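Local structure of pyruvate kinase (Toxoplasma gondii, 3GG8) at residues D32-T38 and R365-E371; I225-Q231 and I252-N258; L416-G420 and T444-L448. The protein catalyses, as a pyruvate kinase, the last step of glycolysis, transferring the phosphoryl group of phosphoenolpyruvate to ADP to give pyruvate and ATP. All blocks are in the same frame, centred on the assembly; numbering follows the deposited sequence.

Contact 1 of 3, residues D32-T38 and R365-E371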
loop_
_atom_site.group_PDB
_atom_site.type_symbol
_atom_site.label_atom_id
_atom_site.label_comp_id
_atom_site.label_asym_id
_atom_site.label_seq_id
_atom_site.Cartn_x
_atom_site.Cartn_y
_atom_site.Cartn_z
ATOM N N ASP C 32 29.680 15.324 12.267
ATOM C CA ASP C 32 28.789 14.649 11.318
ATOM C C ASP C 32 29.325 13.269 10.898
ATOM O O ASP C 32 28.730 12.246 11.257
ATOM C CB ASP C 32 28.485 15.531 10.092
ATOM C CG ASP C 32 27.519 16.683 10.402
ATOM O OD1 ASP C 32 26.726 16.586 11.367
ATOM O OD2 ASP C 32 27.551 17.689 9.656
ATOM N N TRP C 33 30.447 13.237 10.173
ATOM C CA TRP C 33 30.926 11.977 9.593
ATOM C C TRP C 33 31.359 10.888 10.574
ATOM O O TRP C 33 31.288 9.710 10.229
ATOM C CB TRP C 33 31.954 12.165 8.459
ATOM C CG TRP C 33 33.208 12.902 8.781
ATOM C CD1 TRP C 33 33.473 14.219 8.518
ATOM C CD2 TRP C 33 34.399 12.366 9.377
ATOM N NE1 TRP C 33 34.746 14.544 8.932
ATOM C CE2 TRP C 33 35.335 13.426 9.466
ATOM C CE3 TRP C 33 34.762 11.096 9.858
ATOM C CZ2 TRP C 33 36.614 13.254 10.016
ATOM C CZ3 TRP C 33 36.029 10.925 10.407
ATOM C CH2 TRP C 33 36.937 11.998 10.486
ATOM N N THR C 34 31.770 11.255 11.790
ATOM C CA THR C 34 32.030 10.226 12.832
ATOM C C THR C 34 30.768 9.533 13.338
ATOM O O THR C 34 30.855 8.507 14.008
ATOM C CB THR C 34 32.818 10.760 14.047
ATOM O OG1 THR C 34 32.156 11.907 14.587
ATOM C CG2 THR C 34 34.229 11.121 13.643
ATOM N N ALA C 35 29.599 10.077 13.015
ATOM C CA ALA C 35 28.344 9.479 13.452
ATOM C C ALA C 35 27.652 8.620 12.373
ATOM O O ALA C 35 26.476 8.249 12.524
ATOM C CB ALA C 35 27.404 10.545 14.005
ATOM N N HIS C 36 28.390 8.288 11.308
ATOM C CA HIS C 36 27.938 7.301 10.309
ATOM C C HIS C 36 27.577 5.959 10.974
ATOM O O HIS C 36 28.140 5.595 12.021
ATOM C CB HIS C 36 29.016 7.078 9.252
ATOM C CG HIS C 36 30.247 6.418 9.788
ATOM N ND1 HIS C 36 31.352 7.130 10.196
ATOM C CD2 HIS C 36 30.535 5.115 10.015
ATOM C CE1 HIS C 36 32.265 6.293 10.656
ATOM N NE2 HIS C 36 31.798 5.066 10.551
ATOM N N ARG C 37 26.644 5.235 10.357
ATOM C CA ARG C 37 26.088 3.991 10.914
ATOM C C ARG C 37 26.827 2.718 10.481
ATOM O O ARG C 37 26.976 1.767 11.263
ATOM C CB ARG C 37 24.598 3.900 10.565
ATOM C CG ARG C 37 23.870 5.247 10.584
ATOM C CD ARG C 37 23.659 5.776 12.008
ATOM N NE ARG C 37 22.888 4.830 12.822
ATOM C CZ ARG C 37 21.565 4.681 12.762
ATOM N NH1 ARG C 37 20.848 5.429 11.933
ATOM N NH2 ARG C 37 20.957 3.783 13.531
ATOM N N THR C 38 27.301 2.705 9.239
ATOM C CA THR C 38 28.132 1.612 8.709
ATOM C C THR C 38 29.408 1.374 9.550
ATOM O O THR C 38 30.049 2.325 9.984
ATOM C CB THR C 38 28.443 1.856 7.184
ATOM O OG1 THR C 38 27.214 2.149 6.485
ATOM C CG2 THR C 38 29.086 0.656 6.546
ATOM N N ARG C 365 33.857 9.154 5.939
ATOM C CA ARG C 365 33.237 10.237 5.171
ATOM C C ARG C 365 32.360 9.697 4.044
ATOM O O ARG C 365 31.254 10.163 3.876
ATOM C CB ARG C 365 34.290 11.179 4.588
ATOM C CG ARG C 365 34.834 12.222 5.548
ATOM C CD ARG C 365 35.768 13.184 4.812
ATOM N NE ARG C 365 37.183 12.826 4.971
ATOM C CZ ARG C 365 37.968 13.286 5.953
ATOM N NH1 ARG C 365 39.245 12.909 6.022
ATOM N NH2 ARG C 365 37.480 14.128 6.865
ATOM N N ILE C 366 32.855 8.711 3.289
ATOM C CA ILE C 366 32.087 8.123 2.175
ATOM C C ILE C 366 30.854 7.398 2.708
ATOM O O ILE C 366 29.796 7.457 2.106
ATOM C CB ILE C 366 32.901 7.129 1.326
ATOM C CG1 ILE C 366 34.081 7.813 0.643
ATOM C CG2 ILE C 366 32.019 6.476 0.257
ATOM C CD1 ILE C 366 35.182 6.828 0.242
ATOM N N CYS C 367 31.004 6.732 3.852
ATOM C CA CYS C 367 29.875 6.071 4.503
ATOM C C CYS C 367 28.820 7.095 4.863
ATOM O O CYS C 367 27.650 6.929 4.524
ATOM C CB CYS C 367 30.317 5.315 5.751
ATOM S SG CYS C 367 31.122 3.734 5.364
ATOM N N TYR C 368 29.243 8.170 5.526
ATOM C CA TYR C 368 28.317 9.204 5.926
ATOM C C TYR C 368 27.523 9.725 4.742
ATOM O O TYR C 368 26.308 9.853 4.854
ATOM C CB TYR C 368 29.009 10.361 6.667
ATOM C CG TYR C 368 28.029 11.420 7.120
ATOM C CD1 TYR C 368 27.719 12.512 6.294
ATOM C CD2 TYR C 368 27.374 11.316 8.349
ATOM C CE1 TYR C 368 26.797 13.493 6.693
ATOM C CE2 TYR C 368 26.442 12.299 8.761
ATOM C CZ TYR C 368 26.167 13.376 7.922
ATOM O OH TYR C 368 25.270 14.344 8.317
ATOM N N GLU C 369 28.192 10.022 3.626
ATOM C CA GLU C 369 27.518 10.613 2.450
ATOM C C GLU C 369 26.535 9.661 1.792
ATOM O O GLU C 369 25.511 10.092 1.273
ATOM C CB GLU C 369 28.523 11.059 1.398
ATOM C CG GLU C 369 29.503 12.081 1.874
ATOM C CD GLU C 369 28.930 13.489 1.944
ATOM O OE1 GLU C 369 27.726 13.708 1.684
ATOM O OE2 GLU C 369 29.713 14.396 2.258
ATOM N N ALA C 370 26.872 8.368 1.784
ATOM C CA ALA C 370 26.001 7.337 1.212
ATOM C C ALA C 370 24.758 7.208 2.061
ATOM O O ALA C 370 23.661 7.070 1.549
ATOM C CB ALA C 370 26.728 5.989 1.131
ATOM N N GLU C 371 24.943 7.258 3.372
ATOM C CA GLU C 371 23.848 7.168 4.324
ATOM C C GLU C 371 22.897 8.365 4.210
ATOM O O GLU C 371 21.731 8.272 4.579
ATOM C CB GLU C 371 24.401 6.994 5.735
ATOM C CG GLU C 371 24.909 5.575 5.985
ATOM C CD GLU C 371 25.877 5.478 7.140
ATOM O OE1 GLU C 371 26.631 4.478 7.208
ATOM O OE2 GLU C 371 25.879 6.396 7.981
#
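Glu371 turns its CG anti to its carbonyl carbon (chi1 -76°) and then runs out extended, which carries the carboxylate from the helix to the loop at Arg37 and Thr38. Trp33, across from Arg365, folds its CG in between its own backbone N and carbonyl carbon (chi1 59°), laying the indole alongside the arginine. At the glutamate, OE2 accepts Arg37 N at 2.8 Å in a nearly straight bond (169° at the hydrogen). OE1 takes two donors: Thr38 N on its syn side, again 2.8 Å, and the Thr38 hydroxyl OG1 on its anti lone pair at a short 2.5 Å. Three bonds thus fix the rotation of a buried carboxylate.

In the fold, this is where an eight-stranded beta/alpha barrel closes: residues 32-38 lead into the first barrel strand, 39-43, while 365-371 lies on helix 356-371, which follows the eighth strand, 343-346. Trp33 to His36 forms a type I turn over that helix, and His36 ND1 bonds back to Trp33 O (2.6 Å) in the plane of its own ring.

Arg365 CG stands over the pyrrole face of Trp33, 3.7 Å from the centroid of the five-membered ring, and NH2 reaches CZ2 of the same indole at 3.4 Å; the guanidinium is steeply tilted against the ring, an off-centre cation-pi contact. Tyr368 offers its ring to Asp32 CB in an off-centre CH-pi contact, and Tyr368 CB lies 3.9 Å from Trp33 CB. Next to the glutamate's bonds, Cys367 SG rests 3.7 Å from Thr38 CB. The Arg37 guanidinium turns away to bond Pro431 O and Gly453 O, while Glu369, on another side of the helix, makes a salt bridge to Lys290 of a second subunit.

Contact 2 of 3, residues I225-Q231 and I252-N258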
loop_
_atom_site.group_PDB
_atom_site.type_symbol
_atom_site.label_atom_id
_atom_site.label_comp_id
_atom_site.label_asym_id
_atom_site.label_seq_id
_atom_site.Cartn_x
_atom_site.Cartn_y
_atom_site.Cartn_z
ATOM N N ILE C 225 36.000 -15.590 13.547
ATOM C CA ILE C 225 36.828 -16.222 12.529
ATOM C C ILE C 225 36.221 -15.899 11.158
ATOM O O ILE C 225 35.041 -16.144 10.915
ATOM C CB ILE C 225 36.924 -17.763 12.693
ATOM C CG1 ILE C 225 37.285 -18.186 14.133
ATOM C CG2 ILE C 225 37.880 -18.373 11.661
ATOM C CD1 ILE C 225 38.699 -17.849 14.625
ATOM N N ALA C 226 37.020 -15.315 10.281
ATOM C CA ALA C 226 36.641 -15.189 8.884
ATOM C C ALA C 226 37.370 -16.310 8.167
ATOM O O ALA C 226 38.587 -16.388 8.239
ATOM C CB ALA C 226 37.039 -13.826 8.318
ATOM N N ALA C 227 36.624 -17.205 7.522
ATOM C CA ALA C 227 37.212 -18.407 6.950
ATOM C C ALA C 227 37.302 -18.220 5.438
ATOM O O ALA C 227 36.291 -18.113 4.760
ATOM C CB ALA C 227 36.371 -19.616 7.297
ATOM N N SER C 228 38.518 -18.181 4.911
ATOM C CA SER C 228 38.684 -17.950 3.480
ATOM C C SER C 228 38.123 -19.096 2.645
ATOM O O SER C 228 38.137 -20.253 3.079
ATOM C CB SER C 228 40.156 -17.685 3.156
ATOM O OG SER C 228 40.540 -16.462 3.751
ATOM N N PHE C 229 37.587 -18.756 1.467
ATOM C CA PHE C 229 37.219 -19.744 0.448
ATOM C C PHE C 229 36.227 -20.816 0.923
ATOM O O PHE C 229 36.453 -22.016 0.716
ATOM C CB PHE C 229 38.496 -20.415 -0.106
ATOM C CG PHE C 229 38.411 -20.783 -1.564
ATOM C CD1 PHE C 229 38.588 -19.822 -2.550
ATOM C CD2 PHE C 229 38.180 -22.094 -1.951
ATOM C CE1 PHE C 229 38.522 -20.164 -3.908
ATOM C CE2 PHE C 229 38.110 -22.435 -3.307
ATOM C CZ PHE C 229 38.282 -21.471 -4.275
ATOM N N VAL C 230 35.124 -20.412 1.552
ATOM C CA VAL C 230 34.146 -21.405 2.001
ATOM C C VAL C 230 33.324 -21.899 0.812
ATOM O O VAL C 230 32.751 -21.099 0.062
ATOM C CB VAL C 230 33.234 -20.883 3.131
ATOM C CG1 VAL C 230 32.038 -21.810 3.326
ATOM C CG2 VAL C 230 34.023 -20.753 4.430
ATOM N N GLN C 231 33.285 -23.219 0.638
ATOM C CA GLN C 231 32.660 -23.813 -0.533
ATOM C C GLN C 231 31.335 -24.523 -0.246
ATOM O O GLN C 231 30.560 -24.778 -1.175
ATOM C CB GLN C 231 33.636 -24.754 -1.235
ATOM C CG GLN C 231 34.769 -24.038 -1.928
ATOM C CD GLN C 231 35.552 -24.953 -2.844
ATOM O OE1 GLN C 231 35.601 -24.733 -4.061
ATOM N NE2 GLN C 231 36.174 -25.986 -2.270
ATOM N N ILE C 252 31.345 -17.095 13.416
ATOM C CA ILE C 252 31.915 -17.575 12.157
ATOM C C ILE C 252 31.441 -16.742 10.970
ATOM O O ILE C 252 30.236 -16.580 10.766
ATOM C CB ILE C 252 31.585 -19.084 11.934
ATOM C CG1 ILE C 252 32.057 -19.910 13.136
ATOM C CG2 ILE C 252 32.263 -19.637 10.654
ATOM C CD1 ILE C 252 31.592 -21.347 13.098
ATOM N N ILE C 253 32.396 -16.222 10.196
ATOM C CA ILE C 253 32.099 -15.345 9.048
ATOM C C ILE C 253 32.700 -15.932 7.765
ATOM O O ILE C 253 33.824 -15.595 7.400
ATOM C CB ILE C 253 32.645 -13.898 9.247
ATOM C CG1 ILE C 253 32.154 -13.268 10.561
ATOM C CG2 ILE C 253 32.332 -13.018 8.014
ATOM C CD1 ILE C 253 30.625 -12.993 10.624
ATOM N N PRO C 254 31.967 -16.829 7.087
ATOM C CA PRO C 254 32.483 -17.419 5.857
ATOM C C PRO C 254 32.759 -16.362 4.784
ATOM O O PRO C 254 31.987 -15.404 4.639
ATOM C CB PRO C 254 31.343 -18.341 5.403
ATOM C CG PRO C 254 30.568 -18.614 6.619
ATOM C CD PRO C 254 30.639 -17.365 7.428
ATOM N N LYS C 255 33.866 -16.544 4.068
ATOM C CA LYS C 255 34.223 -15.700 2.942
ATOM C C LYS C 255 33.764 -16.382 1.642
ATOM O O LYS C 255 34.097 -17.548 1.377
ATOM C CB LYS C 255 35.740 -15.434 2.928
ATOM C CG LYS C 255 36.214 -14.490 4.040
ATOM C CD LYS C 255 37.738 -14.467 4.219
ATOM C CE LYS C 255 38.444 -13.895 3.026
ATOM N NZ LYS C 255 39.903 -13.812 3.349
ATOM N N ILE C 256 32.966 -15.661 0.859
ATOM C CA ILE C 256 32.434 -16.215 -0.380
ATOM C C ILE C 256 33.351 -15.707 -1.468
ATOM O O ILE C 256 33.437 -14.490 -1.679
ATOM C CB ILE C 256 30.956 -15.806 -0.658
ATOM C CG1 ILE C 256 30.040 -16.112 0.543
ATOM C CG2 ILE C 256 30.416 -16.457 -1.979
ATOM C CD1 ILE C 256 29.925 -17.597 0.968
ATOM N N GLU C 257 34.042 -16.645 -2.125
ATOM C CA GLU C 257 35.114 -16.339 -3.077
ATOM C C GLU C 257 35.030 -17.067 -4.421
ATOM O O GLU C 257 35.755 -16.702 -5.354
ATOM C CB GLU C 257 36.484 -16.632 -2.471
ATOM C CG GLU C 257 36.666 -16.204 -1.020
ATOM C CD GLU C 257 38.115 -16.138 -0.622
ATOM O OE1 GLU C 257 38.448 -16.518 0.508
ATOM O OE2 GLU C 257 38.935 -15.698 -1.441
ATOM N N ASN C 258 34.185 -18.096 -4.535
ATOM C CA ASN C 258 34.002 -18.767 -5.828
ATOM C C ASN C 258 32.550 -19.201 -6.098
ATOM O O ASN C 258 31.628 -18.827 -5.357
ATOM C CB ASN C 258 35.032 -19.908 -6.038
ATOM C CG ASN C 258 34.756 -21.148 -5.188
ATOM O OD1 ASN C 258 34.032 -21.098 -4.188
ATOM N ND2 ASN C 258 35.350 -22.277 -5.591
HETATM O O HOH W 1 33.905 -19.446 -2.006
#
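Lys255 starts beside the Ala227 carbonyl and ends at the Ser228 hydroxyl. CB lies 3.3 Å from Ala227 O and CG passes the same oxygen; CD comes 3.5 Å from Ser228 OG. The chain then bends at chi3 (66°), bringing CE beside the serine hydroxyl and NZ onto it, donating to Ser228 OG at 2.8 Å; NZ also forms a salt bridge with Asp101.

The backbones pair as parallel strands: Ile253 N donates to Ile225 O, Ala227 N to Ile253 O and Lys255 N to Ala227 O. Beyond them the chain of 225-231 kinks at Phe229, whose N donates to Glu257 OE1 (2.6 Å) from above the carboxylate plane. Val230 N returns to Lys255 O, and Asn258 ND2 reaches Gln231 OE1 at 2.9 Å. One water joins Val230 O, Glu257 N and Asn258 OD1.

These are neighbouring strands of a TIM barrel, the fold whose strands carry the active site at their C-terminal ends. Ala226 and Ile253 share one side with Met276 of strand 275-278, while Ala227 and Pro254 pack on the other against helix 233-243, the helix of the beta-alpha-beta crossover that joins the two strands.

Contact 3 of 3, residues L416-G420 and T444-L448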
loop_
_atom_site.group_PDB
_atom_site.type_symbol
_atom_site.label_atom_id
_atom_site.label_comp_id
_atom_site.label_asym_id
_atom_site.label_seq_id
_atom_site.Cartn_x
_atom_site.Cartn_y
_atom_site.Cartn_z
ATOM N N LEU C 416 18.492 -3.279 25.074
ATOM C CA LEU C 416 19.067 -4.003 26.193
ATOM C C LEU C 416 19.177 -5.450 25.779
ATOM O O LEU C 416 18.187 -6.046 25.349
ATOM C CB LEU C 416 18.199 -3.868 27.439
ATOM C CG LEU C 416 18.270 -2.558 28.218
ATOM C CD1 LEU C 416 17.576 -1.424 27.434
ATOM C CD2 LEU C 416 17.630 -2.749 29.604
ATOM N N THR C 417 20.366 -6.029 25.908
ATOM C CA THR C 417 20.612 -7.324 25.264
ATOM C C THR C 417 21.690 -8.179 25.932
ATOM O O THR C 417 22.751 -7.687 26.321
ATOM C CB THR C 417 20.936 -7.136 23.754
ATOM O OG1 THR C 417 20.953 -8.406 23.104
ATOM C CG2 THR C 417 22.293 -6.440 23.554
ATOM N N GLU C 418 21.402 -9.463 26.071
ATOM C CA GLU C 418 22.362 -10.394 26.640
ATOM C C GLU C 418 23.136 -11.038 25.505
ATOM O O GLU C 418 24.362 -10.943 25.463
ATOM C CB GLU C 418 21.652 -11.424 27.518
ATOM C CG GLU C 418 22.551 -12.466 28.209
ATOM C CD GLU C 418 23.700 -11.870 29.042
ATOM O OE1 GLU C 418 24.683 -12.606 29.306
ATOM O OE2 GLU C 418 23.625 -10.675 29.424
ATOM N N THR C 419 22.416 -11.631 24.551
ATOM C CA THR C 419 23.033 -12.405 23.468
ATOM C C THR C 419 23.310 -11.572 22.224
ATOM O O THR C 419 23.961 -12.053 21.289
ATOM C CB THR C 419 22.140 -13.577 22.994
ATOM O OG1 THR C 419 21.071 -13.063 22.178
ATOM C CG2 THR C 419 21.593 -14.414 24.165
ATOM N N GLY C 420 22.793 -10.344 22.197
ATOM C CA GLY C 420 22.902 -9.498 21.007
ATOM C C GLY C 420 21.666 -9.518 20.120
ATOM O O GLY C 420 21.495 -8.630 19.267
ATOM N N THR C 444 29.356 -10.321 23.689
ATOM C CA THR C 444 28.227 -9.716 22.968
ATOM C C THR C 444 28.528 -8.283 22.533
ATOM O O THR C 444 28.292 -7.930 21.382
ATOM C CB THR C 444 26.905 -9.791 23.771
ATOM O OG1 THR C 444 26.400 -11.123 23.707
ATOM C CG2 THR C 444 25.828 -8.874 23.198
ATOM N N ILE C 445 29.044 -7.458 23.437
ATOM C CA ILE C 445 29.458 -6.097 23.071
ATOM C C ILE C 445 30.460 -6.068 21.891
ATOM O O ILE C 445 30.354 -5.212 20.997
ATOM C CB ILE C 445 29.998 -5.338 24.303
ATOM C CG1 ILE C 445 28.829 -4.773 25.102
ATOM C CG2 ILE C 445 30.950 -4.197 23.911
ATOM C CD1 ILE C 445 28.852 -5.273 26.475
ATOM N N LYS C 446 31.403 -7.011 21.891
ATOM C CA LYS C 446 32.374 -7.167 20.804
ATOM C C LYS C 446 31.728 -7.636 19.484
ATOM O O LYS C 446 32.060 -7.122 18.415
ATOM C CB LYS C 446 33.501 -8.133 21.216
ATOM C CG LYS C 446 34.349 -7.673 22.412
ATOM C CD LYS C 446 35.499 -6.808 21.973
ATOM C CE LYS C 446 36.391 -6.406 23.129
ATOM N NZ LYS C 446 37.203 -7.539 23.645
ATOM N N HIS C 447 30.818 -8.605 19.563
ATOM C CA HIS C 447 30.122 -9.114 18.377
ATOM C C HIS C 447 29.297 -8.037 17.675
ATOM O O HIS C 447 29.122 -8.055 16.467
ATOM C CB HIS C 447 29.239 -10.314 18.733
ATOM C CG HIS C 447 30.007 -11.530 19.159
ATOM N ND1 HIS C 447 29.556 -12.390 20.139
ATOM C CD2 HIS C 447 31.196 -12.028 18.741
ATOM C CE1 HIS C 447 30.420 -13.375 20.292
ATOM N NE2 HIS C 447 31.429 -13.176 19.463
ATOM N N LEU C 448 28.822 -7.084 18.456
ATOM C CA LEU C 448 27.940 -6.024 17.982
ATOM C C LEU C 448 28.667 -4.927 17.214
ATOM O O LEU C 448 28.029 -4.036 16.655
ATOM C CB LEU C 448 27.197 -5.424 19.185
ATOM C CG LEU C 448 25.736 -5.769 19.515
ATOM C CD1 LEU C 448 25.138 -6.957 18.767
ATOM C CD2 LEU C 448 25.567 -5.907 21.016
HETATM O O HOH W 2 26.747 -12.064 20.318
#
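In the plane of the Glu418 carbonyl, on a lone pair of its oxygen, sits the hydroxyl of Thr444: OG1 donates to Glu418 O over 2.7 Å. The other flat group is the His447 imidazole, which meets the loop through a water, placed 2.8 Å from ND1 and giving a hydrogen bond to Thr419 O at 3.0 Å; Phe224 packs edge-to-face with the same ring, and NE2 has weak hydrogen bonds to His249 O and Asn223 O.

This belongs to the C-terminal alpha/beta domain of pyruvate kinase, where the loop after strand 412-416 leads into helix 421-427 and lies next to helix 442-447, which follows the adjacent parallel strand 435-439. In relatives regulated by fructose 1,6-bisphosphate, the loop at this strand end holds a phosphate of the effector, so this loop probably corresponds to the phosphate loop of those enzymes; whether it binds an effector here is not established by the model.

Thr444 does the main work on its side. OG1 lies anti to the carbonyl carbon (chi1 -76°), which leaves CG2 anti to the backbone N, facing the loop 3.5 Å from Gly420 N, so the methyl packs on the loop beside the bond made by OG1. Gly420, at the N-cap of helix 421-427, has a positive phi (98°). The Thr417 hydroxyl bonds Glu496 and also weakly accepts from Gly420 N, while Glu496 takes the backbone N of Glu418 and of Thr419 as well. The other branch of Thr417, CG2, meets Leu448 tip to tip, 4.2 Å from CD2, and the second leucine methyl, CD1, lies 4.0 Å from Gly420 O.

Overall arrangement
Contacts 1 and 2 both belong to the beta/alpha barrel, contact 3 to the C-terminal alpha/beta domain. Along the chain, contact 1 joins the entry to the first barrel strand with helix 356-371, which comes after the eighth strand, so strands 224-227 and 251-256 of contact 2 fall between its two halves; contact 3 follows later. Centres of contacts 1 and 2 lie 27 Å apart, and contact 3 is 23 Å from the centre of each. No two touch, yet the nearest atoms of contact 3 come within about 8 Å of contact 1 and about 7 Å of contact 2, placing it close to the boundary between the barrel and the C-terminal domain.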